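Maltose/maltodextrin transport permease homologue (Bdellovibrio bacteriovorus HD100, PDB 6FFL) binds maltotriose through the solute-binding domain present here, which is fused to a transmembrane permease subunit that probably carries maltose and maltodextrins across the membrane. Local coordinates at residues 7-12 / 17-22; 25-28 / 34-37. One frame throughout, in Å; residues are numbered along the deposited sequence. Where two conformers were deposited one is given.

Interaction 1: residues 7-12 / 17-22. With GLC (alpha-D-glucopyranose), chain B.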
loop_
_atom_site.group_PDB
_atom_site.type_symbol
_atom_site.label_atom_id
_atom_site.label_comp_id
_atom_site.label_asym_id
_atom_site.label_seq_id
_atom_site.Cartn_x
_atom_site.Cartn_y
_atom_site.Cartn_z
ATOM N N ILE A 7 -5.781 17.433 -8.994
ATOM C CA ILE A 7 -5.016 16.390 -8.318
ATOM C C ILE A 7 -5.691 15.053 -8.600
ATOM O O ILE A 7 -6.886 14.886 -8.328
ATOM C CB ILE A 7 -4.895 16.635 -6.805
ATOM C CG1 ILE A 7 -4.266 15.418 -6.119
ATOM C CG2 ILE A 7 -6.249 16.979 -6.195
ATOM C CD1 ILE A 7 -4.327 15.465 -4.606
ATOM N N TRP A 8 -4.941 14.115 -9.170
ATOM C CA TRP A 8 -5.399 12.733 -9.313
ATOM C C TRP A 8 -4.746 11.915 -8.209
ATOM O O TRP A 8 -3.528 11.990 -8.021
ATOM C CB TRP A 8 -5.038 12.133 -10.672
ATOM C CG TRP A 8 -5.733 12.732 -11.836
ATOM C CD1 TRP A 8 -6.614 13.783 -11.835
ATOM C CD2 TRP A 8 -5.565 12.347 -13.204
ATOM N NE1 TRP A 8 -7.005 14.072 -13.132
ATOM C CE2 TRP A 8 -6.383 13.195 -13.984
ATOM C CE3 TRP A 8 -4.814 11.352 -13.844
ATOM C CZ2 TRP A 8 -6.470 13.080 -15.372
ATOM C CZ3 TRP A 8 -4.901 11.241 -15.230
ATOM C CH2 TRP A 8 -5.722 12.103 -15.972
ATOM N N HIS A 9 -5.546 11.129 -7.491
ATOM C CA HIS A 9 -5.043 10.383 -6.342
ATOM C C HIS A 9 -5.734 9.030 -6.266
ATOM O O HIS A 9 -6.733 8.779 -6.948
ATOM C CB HIS A 9 -5.284 11.158 -5.054
ATOM C CG HIS A 9 -6.737 11.359 -4.770
ATOM N ND1 HIS A 9 -7.510 10.393 -4.163
ATOM C CD2 HIS A 9 -7.573 12.378 -5.078
ATOM C CE1 HIS A 9 -8.757 10.826 -4.075
ATOM N NE2 HIS A 9 -8.821 12.029 -4.618
ATOM N N GLN A 10 -5.218 8.160 -5.391
ATOM C CA GLN A 10 -5.799 6.838 -5.182
ATOM C C GLN A 10 -6.232 6.644 -3.723
ATOM O O GLN A 10 -6.153 5.538 -3.171
ATOM C CB GLN A 10 -4.832 5.733 -5.635
ATOM C CG GLN A 10 -3.352 5.893 -5.224
ATOM C CD GLN A 10 -3.165 5.742 -3.726
ATOM O OE1 GLN A 10 -3.257 6.726 -2.976
ATOM N NE2 GLN A 10 -2.929 4.507 -3.276
ATOM N N MET A 11 -6.737 7.710 -3.095
ATOM C CA MET A 11 -7.098 7.678 -1.676
ATOM C C MET A 11 -8.425 6.971 -1.429
ATOM O O MET A 11 -9.452 7.328 -2.015
ATOM C CB MET A 11 -7.188 9.097 -1.107
ATOM C CG MET A 11 -5.869 9.830 -1.066
ATOM S SD MET A 11 -6.051 11.353 -0.113
ATOM C CE MET A 11 -4.518 12.177 -0.546
ATOM N N ILE A 12 -8.402 6.026 -0.481
ATOM C CA ILE A 12 -9.591 5.333 -0.021
ATOM C C ILE A 12 -10.581 6.315 0.618
ATOM O O ILE A 12 -10.226 7.425 1.034
ATOM C CB ILE A 12 -9.149 4.254 0.982
ATOM C CG1 ILE A 12 -10.232 3.204 1.214
ATOM C CG2 ILE A 12 -8.735 4.900 2.308
ATOM C CD1 ILE A 12 -9.815 2.164 2.248
ATOM N N GLN A 17 -12.120 11.669 2.221
ATOM C CA GLN A 17 -12.937 12.586 3.017
ATOM C C GLN A 17 -12.070 13.650 3.672
ATOM O O GLN A 17 -12.439 14.830 3.710
ATOM C CB GLN A 17 -13.729 11.834 4.091
ATOM C CG GLN A 17 -14.645 10.759 3.557
ATOM C CD GLN A 17 -15.594 11.282 2.499
ATOM O OE1 GLN A 17 -16.403 12.176 2.754
ATOM N NE2 GLN A 17 -15.485 10.734 1.291
ATOM N N VAL A 18 -10.914 13.250 4.200
ATOM C CA VAL A 18 -10.019 14.219 4.823
ATOM C C VAL A 18 -9.440 15.155 3.770
ATOM O O VAL A 18 -9.353 16.374 3.984
ATOM C CB VAL A 18 -8.920 13.493 5.620
ATOM C CG1 VAL A 18 -7.913 14.486 6.173
ATOM C CG2 VAL A 18 -9.546 12.650 6.742
ATOM N N LEU A 19 -9.053 14.608 2.615
ATOM C CA LEU A 19 -8.576 15.447 1.516
ATOM C C LEU A 19 -9.592 16.526 1.159
ATOM O O LEU A 19 -9.237 17.699 0.985
ATOM C CB LEU A 19 -8.260 14.585 0.289
ATOM C CG LEU A 19 -7.817 15.355 -0.950
ATOM C CD1 LEU A 19 -6.508 16.069 -0.686
ATOM C CD2 LEU A 19 -7.669 14.395 -2.129
ATOM N N ALA A 20 -10.865 16.148 1.058
ATOM C CA ALA A 20 -11.898 17.123 0.723
ATOM C C ALA A 20 -11.957 18.248 1.751
ATOM O O ALA A 20 -12.100 19.421 1.388
ATOM C CB ALA A 20 -13.255 16.432 0.603
ATOM N N GLU A 21 -11.857 17.913 3.042
ATOM C CA GLU A 21 -11.852 18.953 4.066
ATOM C C GLU A 21 -10.635 19.860 3.914
ATOM O O GLU A 21 -10.749 21.089 4.011
ATOM C CB GLU A 21 -11.883 18.321 5.459
ATOM C CG GLU A 21 -11.737 19.315 6.605
ATOM C CD GLU A 21 -11.888 18.673 7.977
ATOM O OE1 GLU A 21 -12.245 17.477 8.056
ATOM O OE2 GLU A 21 -11.654 19.372 8.986
ATOM N N ALA A 22 -9.466 19.270 3.661
ATOM C CA ALA A 22 -8.258 20.066 3.474
ATOM C C ALA A 22 -8.363 20.950 2.236
ATOM O O ALA A 22 -7.956 22.114 2.263
ATOM C CB ALA A 22 -7.041 19.144 3.380
HETATM C C1 GLC B . -7.106 2.189 -1.191
HETATM C C2 GLC B . -5.872 2.896 -0.620
HETATM C C3 GLC B . -4.600 2.437 -1.319
HETATM C C4 GLC B . -4.507 0.911 -1.354
HETATM C C5 GLC B . -5.797 0.312 -1.931
HETATM C C6 GLC B . -5.786 -1.214 -1.852
HETATM O O1 GLC B . -7.333 2.638 -2.529
HETATM O O2 GLC B . -5.976 4.310 -0.809
HETATM O O3 GLC B . -3.465 3.025 -0.646
HETATM O O4 GLC B . -3.362 0.562 -2.158
HETATM O O5 GLC B . -6.937 0.760 -1.190
HETATM O O6 GLC B . -6.925 -1.755 -2.535
#
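Leu19, on helix 13-29, sets a methyl group over the imidazole of His9 in a buried helix-on-strand contact beside the sugar pocket, the strand-to-helix half of the beta-alpha-beta unit formed by strand 4-9, helix 13-29 and strand 34-39. The touch is a CH-pi contact: Leu19 CD2 lies 3.9 Å from the centroid of the His9 ring, over one face but displaced to the rim near CD2 and NE2. In Leu19, chi1 swings CG toward the strand and chi2 (64°) turns CD2 onto the ring. Met11 crosses the leucine at about a right angle, with its SD 3.9 Å from Leu19 CB. At the ring edge, His9 ND1 accepts a hydrogen bond from the backbone N-H of Met11, 3.0 Å from N to ND1 and in the ring plane, tying the imidazole to the turn that meets the sugar. There Gln10 O accepts hydrogen bonds from the O2 and O1 hydroxyls of the glucose, with O2 at 2.7 Å, while Ile12 N gives O2 a weak bond. Gln10 NE2, weakly bonded to glucose O3, is also held by Thr42. Behind the contact, Ile7 and His9 pair with strand 34-39 through their backbones, Tyr63 of strand 61-65 touches His9, Gln10 and Met11, and Val18 packs on Leu302 and Phe303 of helix 297-307.

Interaction 2: residues 25-28 / 34-37; sequences KFEK and TVQA
Phe26 and Glu27 carry the helix side of this contact, which closes the second half of a beta-alpha-beta unit: helix 13-29 runs back over the sheet and the chain then enters strand 34-39, parallel to strand 4-9. Phe26 points its CB toward the strand, with CG anti to the backbone N (chi1 179°), and the Phe26 and Val35 side chains cross at about a right angle; the nearest approach is Phe26 CD2 to Val35 CG2, 4.1 Å. Leu290 of helix 281-294 touches both side chains, and Tyr293 meets the Phe26 ring with the planes about 40° apart, so this apolar patch joins two helices to the sheet. Glu27, one residue on, reaches the start of the strand with a chain extended beyond CG (chi2 -178°). Its carboxylate lies against the backbone between Thr34 and Val35, and OE2 comes within 3.4 Å of Thr34 CA. On the strand, Thr34 directs its hydroxyl to Arg4, which also bonds Gln36 OE1, while the backbones of Thr34 and Gln36 pair with strand 4-9. Glu27 thus fastens a partly exposed border of the contact beside the buried Phe26 and Val35. The bond that does so runs from Val35 N to Glu27 OE2, 2.8 Å long with an N-H...O angle of 159°, and uses the anti lone pair of OE2, the one turned away from OE1.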
loop_
_atom_site.group_PDB
_atom_site.type_symbol
_atom_site.label_atom_id
_atom_site.label_comp_id
_atom_site.label_asym_id
_atom_site.label_seq_id
_atom_site.Cartn_x
_atom_site.Cartn_y
_atom_site.Cartn_z
ATOM N N LYS A 25 -10.504 24.013 2.854
ATOM C CA LYS A 25 -9.783 25.054 3.580
ATOM C C LYS A 25 -8.771 25.754 2.679
ATOM O O LYS A 25 -8.601 26.976 2.772
ATOM C CB LYS A 25 -9.079 24.452 4.799
ATOM C CG LYS A 25 -8.248 25.416 5.610
ATOM C CD LYS A 25 -8.636 25.353 7.072
ATOM C CE LYS A 25 -8.050 26.536 7.838
ATOM N NZ LYS A 25 -6.578 26.421 8.023
ATOM N N PHE A 26 -8.107 25.000 1.799
ATOM C CA PHE A 26 -7.139 25.598 0.882
ATOM C C PHE A 26 -7.806 26.638 -0.010
ATOM O O PHE A 26 -7.295 27.754 -0.172
ATOM C CB PHE A 26 -6.462 24.513 0.038
ATOM C CG PHE A 26 -5.458 25.056 -0.951
ATOM C CD1 PHE A 26 -4.176 25.399 -0.542
ATOM C CD2 PHE A 26 -5.802 25.238 -2.285
ATOM C CE1 PHE A 26 -3.248 25.909 -1.445
ATOM C CE2 PHE A 26 -4.881 25.751 -3.200
ATOM C CZ PHE A 26 -3.603 26.087 -2.777
ATOM N N GLU A 27 -8.957 26.292 -0.589
ATOM C CA GLU A 27 -9.655 27.222 -1.470
ATOM C C GLU A 27 -10.138 28.454 -0.718
ATOM O O GLU A 27 -10.143 29.557 -1.279
ATOM C CB GLU A 27 -10.830 26.521 -2.146
ATOM C CG GLU A 27 -10.416 25.427 -3.108
ATOM C CD GLU A 27 -11.600 24.782 -3.799
ATOM O OE1 GLU A 27 -12.725 24.871 -3.267
ATOM O OE2 GLU A 27 -11.406 24.183 -4.873
ATOM N N LYS A 28 -10.543 28.289 0.543
ATOM C CA LYS A 28 -10.946 29.434 1.350
ATOM C C LYS A 28 -9.771 30.374 1.586
ATOM O O LYS A 28 -9.924 31.599 1.525
ATOM C CB LYS A 28 -11.535 28.951 2.679
ATOM C CG LYS A 28 -11.727 30.044 3.726
ATOM C CD LYS A 28 -12.056 29.461 5.101
ATOM C CE LYS A 28 -13.504 28.993 5.191
ATOM N NZ LYS A 28 -14.212 29.549 6.388
ATOM N N THR A 34 -8.806 27.200 -7.396
ATOM C CA THR A 34 -9.701 26.099 -7.070
ATOM C C THR A 34 -9.069 24.793 -7.532
ATOM O O THR A 34 -8.179 24.780 -8.386
ATOM C CB THR A 34 -11.081 26.281 -7.707
ATOM O OG1 THR A 34 -10.972 26.196 -9.135
ATOM C CG2 THR A 34 -11.677 27.622 -7.307
ATOM N N VAL A 35 -9.531 23.687 -6.951
ATOM C CA VAL A 35 -8.895 22.389 -7.138
ATOM C C VAL A 35 -9.949 21.361 -7.517
ATOM O O VAL A 35 -10.970 21.234 -6.835
ATOM C CB VAL A 35 -8.151 21.933 -5.870
ATOM C CG1 VAL A 35 -7.425 20.603 -6.126
ATOM C CG2 VAL A 35 -7.194 23.019 -5.395
ATOM N N GLN A 36 -9.690 20.617 -8.587
ATOM C CA GLN A 36 -10.505 19.469 -8.965
ATOM C C GLN A 36 -9.764 18.188 -8.598
ATOM O O GLN A 36 -8.671 17.927 -9.113
ATOM C CB GLN A 36 -10.816 19.493 -10.461
ATOM C CG GLN A 36 -11.434 18.204 -10.981
ATOM C CD GLN A 36 -12.870 18.019 -10.531
ATOM O OE1 GLN A 36 -13.720 18.878 -10.771
ATOM N NE2 GLN A 36 -13.152 16.885 -9.889
ATOM N N ALA A 37 -10.360 17.379 -7.723
ATOM C CA ALA A 37 -9.756 16.119 -7.319
ATOM C C ALA A 37 -10.448 14.959 -8.020
ATOM O O ALA A 37 -11.671 14.957 -8.183
ATOM C CB ALA A 37 -9.841 15.925 -5.800
#

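Overall arrangement
From the N terminus, strand 4-9 leads into the sugar-binding turn, and interaction 1 closes the short loop where the chain doubles back into helix 13-29. The helix then runs on to interaction 2, which closes the next turn, from the helix end into strand 34-39. The two loops follow in series, neither nesting nor crossing, with their centres about 11 Å apart. Together they fix one helix to two neighbouring parallel strands, completing the beta-alpha-beta unit. They also meet directly in the sheet: Ile7 N lies 2.9 Å from Gln36 O, a probable hydrogen bond, and in the conformer given Ile7 CG2 packs against Val35 and Ala37.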